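PDB 3BQW: putative capsid protein of prophage from Escherichia coli CFT073, which is probably a structural protein of a phage head, inferred to be a shell-forming major capsid subunit, though its function has not been established directly. Local coordinates for residues 190-193 with 194-198; 64-68 with 69-73; 113-116 with 117-121; 207-211 with 212-216. All blocks are in the same frame, centred on the assembly; numbering follows the deposited sequence.

Contact 1 of 4, residues 190-193 with 194-198; sequences IYDI and ELYAD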
loop_
_atom_site.group_PDB
_atom_site.type_symbol
_atom_site.label_atom_id
_atom_site.label_comp_id
_atom_site.label_asym_id
_atom_site.label_seq_id
_atom_site.Cartn_x
_atom_site.Cartn_y
_atom_site.Cartn_z
ATOM N N ILE A 190 -9.482 -26.557 -6.654
ATOM C CA ILE A 190 -10.213 -26.113 -5.466
ATOM C C ILE A 190 -9.791 -26.840 -4.183
ATOM O O ILE A 190 -9.806 -26.259 -3.108
ATOM C CB ILE A 190 -11.771 -26.220 -5.663
ATOM C CG1 ILE A 190 -12.525 -25.355 -4.643
ATOM C CG2 ILE A 190 -12.304 -27.699 -5.574
ATOM C CD1 ILE A 190 -14.037 -25.140 -5.039
ATOM N N TYR A 191 -9.402 -28.108 -4.293
ATOM C CA TYR A 191 -9.056 -28.878 -3.103
ATOM C C TYR A 191 -7.684 -28.515 -2.564
ATOM O O TYR A 191 -7.434 -28.633 -1.357
ATOM C CB TYR A 191 -9.249 -30.379 -3.343
ATOM C CG TYR A 191 -10.718 -30.694 -3.522
ATOM C CD1 TYR A 191 -11.614 -30.559 -2.443
ATOM C CD2 TYR A 191 -11.226 -31.094 -4.761
ATOM C CE1 TYR A 191 -12.974 -30.812 -2.594
ATOM C CE2 TYR A 191 -12.580 -31.354 -4.931
ATOM C CZ TYR A 191 -13.457 -31.201 -3.841
ATOM O OH TYR A 191 -14.807 -31.457 -3.991
ATOM N N ASP A 192 -6.808 -28.031 -3.434
ATOM C CA ASP A 192 -5.557 -27.438 -2.967
ATOM C C ASP A 192 -5.819 -26.109 -2.290
ATOM O O ASP A 192 -5.250 -25.818 -1.234
ATOM C CB ASP A 192 -4.591 -27.231 -4.111
ATOM C CG ASP A 192 -4.301 -28.503 -4.877
ATOM O OD1 ASP A 192 -4.055 -29.564 -4.271
ATOM O OD2 ASP A 192 -4.334 -28.434 -6.108
ATOM N N ILE A 193 -6.674 -25.289 -2.898
ATOM C CA ILE A 193 -6.983 -23.966 -2.339
ATOM C C ILE A 193 -7.591 -24.137 -0.950
ATOM O O ILE A 193 -7.217 -23.426 -0.021
ATOM C CB ILE A 193 -7.895 -23.140 -3.275
ATOM C CG1 ILE A 193 -7.123 -22.740 -4.542
ATOM C CG2 ILE A 193 -8.415 -21.913 -2.564
ATOM C CD1 ILE A 193 -7.990 -22.407 -5.722
ATOM N N GLU A 194 -8.503 -25.104 -0.814
ATOM C CA GLU A 194 -9.107 -25.435 0.471
ATOM C C GLU A 194 -8.044 -25.835 1.470
ATOM O O GLU A 194 -8.054 -25.383 2.606
ATOM C CB GLU A 194 -10.121 -26.574 0.306
ATOM C CG GLU A 194 -11.487 -26.127 -0.202
ATOM C CD GLU A 194 -12.342 -25.434 0.862
ATOM O OE1 GLU A 194 -11.867 -25.257 1.999
ATOM O OE2 GLU A 194 -13.500 -25.053 0.562
ATOM N N LEU A 195 -7.122 -26.690 1.038
ATOM C CA LEU A 195 -5.976 -27.072 1.851
ATOM C C LEU A 195 -5.163 -25.866 2.314
ATOM O O LEU A 195 -4.803 -25.792 3.479
ATOM C CB LEU A 195 -5.076 -28.096 1.118
ATOM C CG LEU A 195 -5.510 -29.555 1.290
ATOM C CD1 LEU A 195 -4.877 -30.491 0.209
ATOM C CD2 LEU A 195 -5.184 -30.062 2.689
ATOM N N TYR A 196 -4.871 -24.921 1.415
ATOM C CA TYR A 196 -4.101 -23.724 1.816
ATOM C C TYR A 196 -4.878 -22.873 2.816
ATOM O O TYR A 196 -4.312 -22.362 3.785
ATOM C CB TYR A 196 -3.696 -22.864 0.613
ATOM C CG TYR A 196 -3.071 -23.619 -0.525
ATOM C CD1 TYR A 196 -2.171 -24.663 -0.294
ATOM C CD2 TYR A 196 -3.371 -23.294 -1.835
ATOM C CE1 TYR A 196 -1.625 -25.370 -1.345
ATOM C CE2 TYR A 196 -2.803 -23.999 -2.903
ATOM C CZ TYR A 196 -1.941 -25.026 -2.643
ATOM O OH TYR A 196 -1.383 -25.717 -3.684
ATOM N N ALA A 197 -6.172 -22.725 2.558
ATOM C CA ALA A 197 -7.054 -21.933 3.399
ATOM C C ALA A 197 -7.203 -22.495 4.817
ATOM O O ALA A 197 -7.423 -21.728 5.729
ATOM C CB ALA A 197 -8.454 -21.765 2.716
ATOM N N ASP A 198 -7.048 -23.810 5.007
ATOM C CA ASP A 198 -7.022 -24.410 6.358
ATOM C C ASP A 198 -6.055 -23.698 7.284
ATOM O O ASP A 198 -6.335 -23.544 8.470
ATOM C CB ASP A 198 -6.573 -25.868 6.324
ATOM C CG ASP A 198 -7.608 -26.793 5.745
ATOM O OD1 ASP A 198 -8.775 -26.375 5.552
ATOM O OD2 ASP A 198 -7.223 -27.945 5.467
#
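The carbonyl oxygen of D192 sits beneath the ring of Y196, and this one pairing sets the character of the turn. Measured from the ring plane, D192 O stands 3.1 Å away over the centre of the Y196 ring, a matter of packing; the bond it makes is to the main chain, accepting the amide of Y196 with N to O 2.8 Å. With CG anti to its own carbonyl carbon (chi1 -48°), the tyrosine leans back over the preceding turn, and its OH comes 3.6 Å from D192 CB. The two polar ends then part company: Y196 OH bonds to Q173 OE1 and D192 OD2 to W179 NE1, so both buried side chains are fixed from outside the helix.

The side chains of E194 and L195 lie differently against the carbonyls of the preceding turn. Its chi1 of -81° lets E194 lay CB and CG alongside I190 O, with CG 3.4 Å from that oxygen; the bend at chi2 then carries the carboxylate off. L195 spreads CB, CG and CD1 round Y191 O, the CG lying 3.4 Å away. On the buried flank, I193 packs on L254 and Y196 on L284. The whole is a regular run of i to i+4 bonds in a short amphipathic helix laid against strands 248-254 and 281-285.

Contact 2 of 4, residues 64-68 with 69-73; sequences SPMVG and SQVQR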
loop_
_atom_site.group_PDB
_atom_site.type_symbol
_atom_site.label_atom_id
_atom_site.label_comp_id
_atom_site.label_asym_id
_atom_site.label_seq_id
_atom_site.Cartn_x
_atom_site.Cartn_y
_atom_site.Cartn_z
ATOM N N SER A 64 13.722 -5.509 15.492
ATOM C CA SER A 64 15.112 -5.910 15.536
ATOM C C SER A 64 15.978 -4.918 14.767
ATOM O O SER A 64 15.632 -4.537 13.662
ATOM C CB SER A 64 15.286 -7.302 14.909
ATOM O OG SER A 64 14.611 -8.304 15.636
ATOM N N PRO A 65 17.168 -4.579 15.314
ATOM C CA PRO A 65 18.046 -3.755 14.519
ATOM C C PRO A 65 18.684 -4.592 13.382
ATOM O O PRO A 65 18.601 -5.841 13.372
ATOM C CB PRO A 65 19.101 -3.283 15.535
ATOM C CG PRO A 65 19.132 -4.306 16.581
ATOM C CD PRO A 65 17.782 -5.001 16.582
ATOM N N MET A 66 19.326 -3.896 12.450
ATOM C CA MET A 66 19.958 -4.527 11.306
ATOM C C MET A 66 21.372 -3.980 11.200
ATOM O O MET A 66 21.641 -2.849 11.597
ATOM C CB MET A 66 19.175 -4.249 10.011
ATOM C CG MET A 66 17.724 -4.787 10.003
ATOM S SD MET A 66 16.747 -4.438 8.532
ATOM C CE MET A 66 17.781 -5.155 7.251
ATOM N N VAL A 67 22.275 -4.805 10.700
ATOM C CA VAL A 67 23.629 -4.378 10.342
ATOM C C VAL A 67 23.761 -4.790 8.878
ATOM O O VAL A 67 23.842 -5.978 8.565
ATOM C CB VAL A 67 24.700 -5.048 11.228
ATOM C CG1 VAL A 67 26.117 -4.503 10.907
ATOM C CG2 VAL A 67 24.378 -4.838 12.708
ATOM N N GLY A 68 23.705 -3.810 7.983
ATOM C CA GLY A 68 23.632 -4.082 6.559
ATOM C C GLY A 68 22.279 -4.692 6.249
ATOM O O GLY A 68 21.229 -4.160 6.648
ATOM N N SER A 69 22.309 -5.823 5.550
ATOM C CA SER A 69 21.111 -6.591 5.280
ATOM C C SER A 69 20.877 -7.668 6.352
ATOM O O SER A 69 19.959 -8.467 6.232
ATOM C CB SER A 69 21.220 -7.254 3.909
ATOM O OG SER A 69 21.986 -8.452 4.009
ATOM N N GLN A 70 21.688 -7.695 7.397
ATOM C CA GLN A 70 21.555 -8.721 8.417
ATOM C C GLN A 70 20.636 -8.254 9.556
ATOM O O GLN A 70 20.903 -7.234 10.192
ATOM C CB GLN A 70 22.932 -9.060 8.976
ATOM C CG GLN A 70 22.976 -10.371 9.755
ATOM C CD GLN A 70 23.059 -11.608 8.857
ATOM O OE1 GLN A 70 23.048 -11.504 7.617
ATOM N NE2 GLN A 70 23.145 -12.790 9.482
ATOM N N VAL A 71 19.560 -9.004 9.811
ATOM C CA VAL A 71 18.705 -8.725 10.961
ATOM C C VAL A 71 19.346 -9.308 12.225
ATOM O O VAL A 71 19.679 -10.475 12.253
ATOM C CB VAL A 71 17.271 -9.261 10.752
ATOM C CG1 VAL A 71 16.407 -8.964 11.974
ATOM C CG2 VAL A 71 16.682 -8.645 9.485
ATOM N N GLN A 72 19.528 -8.478 13.248
ATOM C CA GLN A 72 20.075 -8.905 14.551
ATOM C C GLN A 72 18.931 -9.310 15.474
ATOM O O GLN A 72 18.561 -8.559 16.382
ATOM C CB GLN A 72 20.873 -7.775 15.243
ATOM C CG GLN A 72 21.862 -7.016 14.378
ATOM C CD GLN A 72 22.976 -7.891 13.886
ATOM O OE1 GLN A 72 23.944 -8.143 14.608
ATOM N NE2 GLN A 72 22.856 -8.366 12.655
ATOM N N ARG A 73 18.397 -10.509 15.263
ATOM C CA ARG A 73 17.203 -10.961 15.978
ATOM C C ARG A 73 17.437 -11.173 17.476
ATOM O O ARG A 73 16.495 -11.138 18.261
ATOM C CB ARG A 73 16.638 -12.240 15.346
ATOM C CG ARG A 73 16.061 -12.085 13.924
ATOM C CD ARG A 73 15.046 -13.221 13.614
ATOM N NE ARG A 73 13.780 -12.963 14.306
ATOM C CZ ARG A 73 12.776 -12.224 13.814
ATOM N NH1 ARG A 73 12.841 -11.675 12.598
ATOM N NH2 ARG A 73 11.684 -12.042 14.547
#
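M66 and V71 face each other on one side of two antiparallel strands, M66 CG lying 4.0 Å from V71 CG2. Just beyond, S64 CB presses on V71 CG1 at 3.6 Å, and M66 also touches I150 of strand 148-151. The other side is packed just as closely: Q72, bent at chi2 (-64°), folds back across V67, its CD 3.6 Å from V67 CG2, and a weak bond joins its NE2 to Q70 O. The backbone between is equally tight, for Q70 O accepts the amide of V67, N to O 2.8 Å, and takes a CA-H...O contact from M66 CA at 3.1 Å. The strands are joined by a type II' turn from V67 to Q70, with G68 adopting the positive phi (69°) that its first corner requires. This is a two-residue beta hairpin, and its place before the long helix 113-146 is consistent with the E-loop of HK97-like capsid proteins.

The turn end is the solvent side. There V67, G68, S69 and Q70 are all exposed, and Q70 extends its amide off the hairpin, its CB staying by V67 O. R73, at the far end, turns its guanidinium to D162 and E160 in salt bridges.

Contact 3 of 4, residues 113-116 with 117-121; sequences PTYR and RMRLI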
loop_
_atom_site.group_PDB
_atom_site.type_symbol
_atom_site.label_atom_id
_atom_site.label_comp_id
_atom_site.label_asym_id
_atom_site.label_seq_id
_atom_site.Cartn_x
_atom_site.Cartn_y
_atom_site.Cartn_z
ATOM N N PRO A 113 0.805 32.715 -15.629
ATOM C CA PRO A 113 1.891 32.018 -14.930
ATOM C C PRO A 113 1.514 31.469 -13.545
ATOM O O PRO A 113 2.068 30.464 -13.122
ATOM C CB PRO A 113 2.978 33.096 -14.778
ATOM C CG PRO A 113 2.653 34.135 -15.750
ATOM C CD PRO A 113 1.170 34.113 -15.924
ATOM N N THR A 114 0.604 32.148 -12.851
ATOM C CA THR A 114 0.096 31.692 -11.558
ATOM C C THR A 114 -0.667 30.401 -11.734
ATOM O O THR A 114 -0.504 29.475 -10.951
ATOM C CB THR A 114 -0.853 32.737 -10.923
ATOM O OG1 THR A 114 -0.085 33.857 -10.480
ATOM C CG2 THR A 114 -1.626 32.160 -9.740
ATOM N N TYR A 115 -1.505 30.364 -12.768
ATOM C CA TYR A 115 -2.293 29.184 -13.095
ATOM C C TYR A 115 -1.377 28.003 -13.394
ATOM O O TYR A 115 -1.642 26.888 -12.954
ATOM C CB TYR A 115 -3.199 29.440 -14.303
ATOM C CG TYR A 115 -4.073 28.252 -14.611
ATOM C CD1 TYR A 115 -5.249 28.034 -13.894
ATOM C CD2 TYR A 115 -3.716 27.326 -15.596
ATOM C CE1 TYR A 115 -6.053 26.929 -14.155
ATOM C CE2 TYR A 115 -4.509 26.226 -15.861
ATOM C CZ TYR A 115 -5.674 26.024 -15.135
ATOM O OH TYR A 115 -6.484 24.934 -15.402
ATOM N N ARG A 116 -0.303 28.285 -14.126
ATOM C CA ARG A 116 0.674 27.292 -14.510
ATOM C C ARG A 116 1.488 26.788 -13.322
ATOM O O ARG A 116 1.776 25.614 -13.250
ATOM C CB ARG A 116 1.618 27.852 -15.561
ATOM C CG ARG A 116 0.941 28.269 -16.859
ATOM C CD ARG A 116 1.936 29.007 -17.713
ATOM N NE ARG A 116 3.055 28.130 -18.026
ATOM C CZ ARG A 116 3.029 27.203 -18.976
ATOM N NH1 ARG A 116 1.934 27.046 -19.726
ATOM N NH2 ARG A 116 4.095 26.423 -19.176
ATOM N N ARG A 117 1.878 27.677 -12.410
ATOM C CA ARG A 117 2.574 27.239 -11.199
ATOM C C ARG A 117 1.649 26.317 -10.412
ATOM O O ARG A 117 2.077 25.261 -9.959
ATOM C CB ARG A 117 3.055 28.417 -10.335
ATOM C CG ARG A 117 4.463 28.937 -10.695
ATOM C CD ARG A 117 4.878 30.177 -9.862
ATOM N NE ARG A 117 4.893 29.890 -8.418
ATOM C CZ ARG A 117 3.917 30.185 -7.555
ATOM N NH1 ARG A 117 2.833 30.847 -7.941
ATOM N NH2 ARG A 117 4.049 29.857 -6.274
ATOM N N MET A 118 0.378 26.710 -10.303
ATOM C CA MET A 118 -0.628 25.924 -9.586
ATOM C C MET A 118 -0.774 24.534 -10.169
ATOM O O MET A 118 -0.870 23.573 -9.427
ATOM C CB MET A 118 -2.013 26.583 -9.634
ATOM C CG MET A 118 -2.131 27.940 -8.974
ATOM S SD MET A 118 -1.884 27.968 -7.219
ATOM C CE MET A 118 -2.216 26.209 -6.813
ATOM N N ARG A 119 -0.828 24.442 -11.496
ATOM C CA ARG A 119 -0.869 23.149 -12.182
ATOM C C ARG A 119 0.328 22.277 -11.849
ATOM O O ARG A 119 0.180 21.072 -11.650
ATOM C CB ARG A 119 -0.912 23.322 -13.698
ATOM C CG ARG A 119 -2.171 23.971 -14.214
ATOM C CD ARG A 119 -3.407 23.095 -14.019
ATOM N NE ARG A 119 -3.270 21.745 -14.584
ATOM C CZ ARG A 119 -3.423 21.434 -15.870
ATOM N NH1 ARG A 119 -3.667 22.364 -16.779
ATOM N NH2 ARG A 119 -3.305 20.178 -16.256
ATOM N N LEU A 120 1.516 22.867 -11.828
ATOM C CA LEU A 120 2.735 22.110 -11.507
ATOM C C LEU A 120 2.780 21.686 -10.052
ATOM O O LEU A 120 3.208 20.570 -9.750
ATOM C CB LEU A 120 3.981 22.913 -11.859
ATOM C CG LEU A 120 4.143 23.204 -13.357
ATOM C CD1 LEU A 120 5.322 24.112 -13.587
ATOM C CD2 LEU A 120 4.274 21.944 -14.142
ATOM N N ILE A 121 2.324 22.576 -9.159
ATOM C CA ILE A 121 2.320 22.323 -7.731
ATOM C C ILE A 121 1.378 21.169 -7.413
ATOM O O ILE A 121 1.780 20.203 -6.754
ATOM C CB ILE A 121 1.945 23.578 -6.911
ATOM C CG1 ILE A 121 3.113 24.579 -6.911
ATOM C CG2 ILE A 121 1.568 23.199 -5.474
ATOM C CD1 ILE A 121 2.715 25.987 -6.571
#
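Y115 reaches R119 because chi1 places its CG opposite the backbone N (-177°), which tips the ring along the helix toward the next turn, while bends at chi2 (-67°) and chi3 of R119 fold its chain along the ring atom CE2 and the hydroxyl of the tyrosine. This is an i to i+4 aromatic-arginine pair at the start of helix 113-146, whose length and position after the hairpin are consistent with the spine helix of an HK97-like capsid fold.

The two side chains run side by side and point the same way, and it is the aliphatic part of the arginine that does the touching. R119 CG lies 3.6 Å from Y115 CE2, and R119 CD comes within 3.8 Å of Y115 OH. The guanidinium stands 70° from the plane of the ring, so it is not stacked on it. Its charge is taken up beyond the tyrosine, by a salt bridge from NH1 to E105 and a hydrogen bond from NH2 to M100 O, while Y115 itself also packs on E105, Q109 and L110.

The other arginines have partners of their own: R116 bonds to the carbonyl of L110, and the buried R117 forms a salt bridge with E327. R117 first passes its CB over P113 O at 3.6 Å. The main chain beneath is ordinary alpha helix, with R119 N bonded to Y115 O at 3.0 Å. The arginine side chain begins close to that same acceptor, R119 CG lying 3.2 Å from Y115 O.

Contact 4 of 4, residues 207-211 with 212-216; sequences MIMGA and EVWRT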
loop_
_atom_site.group_PDB
_atom_site.type_symbol
_atom_site.label_atom_id
_atom_site.label_comp_id
_atom_site.label_asym_id
_atom_site.label_seq_id
_atom_site.Cartn_x
_atom_site.Cartn_y
_atom_site.Cartn_z
ATOM N N MET A 207 -9.342 -14.265 -2.592
ATOM C CA MET A 207 -8.083 -14.789 -3.122
ATOM C C MET A 207 -7.497 -13.757 -4.100
ATOM O O MET A 207 -8.085 -13.503 -5.140
ATOM C CB MET A 207 -8.253 -16.164 -3.786
ATOM C CG MET A 207 -6.916 -16.854 -4.163
ATOM S SD MET A 207 -6.947 -18.586 -4.728
ATOM C CE MET A 207 -8.137 -18.570 -6.023
ATOM N N ILE A 208 -6.373 -13.145 -3.707
ATOM C CA ILE A 208 -5.623 -12.198 -4.523
ATOM C C ILE A 208 -4.405 -12.889 -5.149
ATOM O O ILE A 208 -3.601 -13.504 -4.447
ATOM C CB ILE A 208 -5.171 -10.984 -3.707
ATOM C CG1 ILE A 208 -6.374 -10.375 -2.960
ATOM C CG2 ILE A 208 -4.548 -9.945 -4.635
ATOM C CD1 ILE A 208 -6.055 -9.804 -1.644
ATOM N N MET A 209 -4.310 -12.811 -6.484
ATOM C CA MET A 209 -3.419 -13.653 -7.282
ATOM C C MET A 209 -2.567 -12.781 -8.181
ATOM O O MET A 209 -3.084 -11.873 -8.805
ATOM C CB MET A 209 -4.225 -14.526 -8.255
ATOM C CG MET A 209 -5.099 -15.536 -7.660
ATOM S SD MET A 209 -6.069 -16.385 -8.898
ATOM C CE MET A 209 -7.561 -15.466 -8.731
ATOM N N GLY A 210 -1.281 -13.117 -8.285
ATOM C CA GLY A 210 -0.449 -12.639 -9.368
ATOM C C GLY A 210 -0.893 -13.245 -10.695
ATOM O O GLY A 210 -1.703 -14.187 -10.720
ATOM N N ALA A 211 -0.333 -12.712 -11.789
ATOM C CA ALA A 211 -0.716 -13.040 -13.164
ATOM C C ALA A 211 -0.452 -14.472 -13.554
ATOM O O ALA A 211 -1.213 -15.072 -14.310
ATOM C CB ALA A 211 0.016 -12.090 -14.165
ATOM N N GLU A 212 0.655 -15.003 -13.060
ATOM C CA GLU A 212 1.075 -16.348 -13.370
ATOM C C GLU A 212 0.149 -17.323 -12.658
ATOM O O GLU A 212 -0.272 -18.313 -13.244
ATOM C CB GLU A 212 2.538 -16.524 -12.973
ATOM C CG GLU A 212 3.101 -17.940 -13.088
ATOM C CD GLU A 212 2.901 -18.555 -14.443
ATOM O OE1 GLU A 212 2.889 -17.807 -15.449
ATOM O OE2 GLU A 212 2.772 -19.805 -14.509
ATOM N N VAL A 213 -0.218 -17.007 -11.416
ATOM C CA VAL A 213 -1.225 -17.791 -10.696
ATOM C C VAL A 213 -2.556 -17.858 -11.452
ATOM O O VAL A 213 -3.130 -18.932 -11.609
ATOM C CB VAL A 213 -1.487 -17.294 -9.265
ATOM C CG1 VAL A 213 -2.576 -18.161 -8.609
ATOM C CG2 VAL A 213 -0.209 -17.310 -8.440
ATOM N N TRP A 214 -3.055 -16.718 -11.898
ATOM C CA TRP A 214 -4.321 -16.690 -12.615
ATOM C C TRP A 214 -4.251 -17.497 -13.915
ATOM O O TRP A 214 -5.130 -18.290 -14.176
ATOM C CB TRP A 214 -4.749 -15.258 -12.899
ATOM C CG TRP A 214 -5.935 -15.149 -13.773
ATOM C CD1 TRP A 214 -5.988 -14.538 -14.992
ATOM C CD2 TRP A 214 -7.255 -15.673 -13.528
ATOM N NE1 TRP A 214 -7.264 -14.615 -15.503
ATOM C CE2 TRP A 214 -8.059 -15.308 -14.636
ATOM C CE3 TRP A 214 -7.836 -16.393 -12.478
ATOM C CZ2 TRP A 214 -9.408 -15.640 -14.728
ATOM C CZ3 TRP A 214 -9.181 -16.718 -12.559
ATOM C CH2 TRP A 214 -9.958 -16.348 -13.689
ATOM N N ARG A 215 -3.181 -17.310 -14.686
ATOM C CA ARG A 215 -2.923 -18.090 -15.918
ATOM C C ARG A 215 -3.031 -19.613 -15.676
ATOM O O ARG A 215 -3.722 -20.343 -16.404
ATOM C CB ARG A 215 -1.530 -17.709 -16.469
ATOM C CG ARG A 215 -1.176 -18.271 -17.833
ATOM C CD ARG A 215 0.340 -18.158 -18.170
ATOM N NE ARG A 215 1.209 -19.052 -17.382
ATOM C CZ ARG A 215 1.249 -20.390 -17.504
ATOM N NH1 ARG A 215 0.488 -21.031 -18.389
ATOM N NH2 ARG A 215 2.065 -21.115 -16.736
ATOM N N THR A 216 -2.335 -20.084 -14.647
ATOM C CA THR A 216 -2.304 -21.503 -14.301
ATOM C C THR A 216 -3.658 -22.025 -13.803
ATOM O O THR A 216 -4.164 -23.036 -14.296
ATOM C CB THR A 216 -1.248 -21.739 -13.218
ATOM O OG1 THR A 216 0.002 -21.230 -13.680
ATOM C CG2 THR A 216 -1.122 -23.245 -12.870
#
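The carbonyl oxygen of E212 is gripped twice by T216, at 3.1 Å by its N and at 3.0 Å by its OG1, the two donors arriving from opposite faces of the carbonyl plane. The threonine side chain thus doubles the usual helical bond. The carboxylate of the same E212 is held by R215 side-on: R215 NE reaches E212 OE1 at 2.8 Å in an almost straight bond, and NH2 meets E212 OE2 at 2.7 Å on its syn lone pair. This salt bridge along one turn should hold the glutamate end in a fixed rotation.

Across the strand-to-helix junction the packing is apolar. M209 crosses V213 at about a right angle, its CG 3.8 Å from V213 CG1. Further out, the methionine chain bends at chi3 and brings CE to 3.9 Å from W214 CE3, while M209 SD lies at the edge of the six-membered ring, 5.4 Å from its centroid: a Met-aromatic contact. G210 occupies the N-cap position, and its O accepts W214 N, which opens the run of helical bonds.

W214 meets Y227 edge-to-face and also touches V261. Strand 206-209 runs between strands 257-267 and 281-285, its backbone bonded to both. I208 packs on helix 30-35, whereas helix 211-218 sends V213 onto L282 and I350, next to the end of the chain.

Overall arrangement
Along the chain the order is contact 2, contact 3, contact 1 and contact 4. Contacts 1 and 4 are neighbours, their centres about 15 Å apart: helix 190-198 and strand 206-209 follow each other, and I193 CD1 packs on M207 CE at 3.9 Å. Contact 1 packs on the mixed sheet that includes strands 257-267 and 281-285, to which contact 4 contributes strand 206-209. The hairpin of contact 2 belongs to a separate antiparallel sheet, its centre about 35 Å from that of contact 1. Contact 3 begins the long helix 113-146, about 54 Å from contact 1, centre to centre, beyond the chain's centre. The four contacts thus sample three separate parts of the subunit.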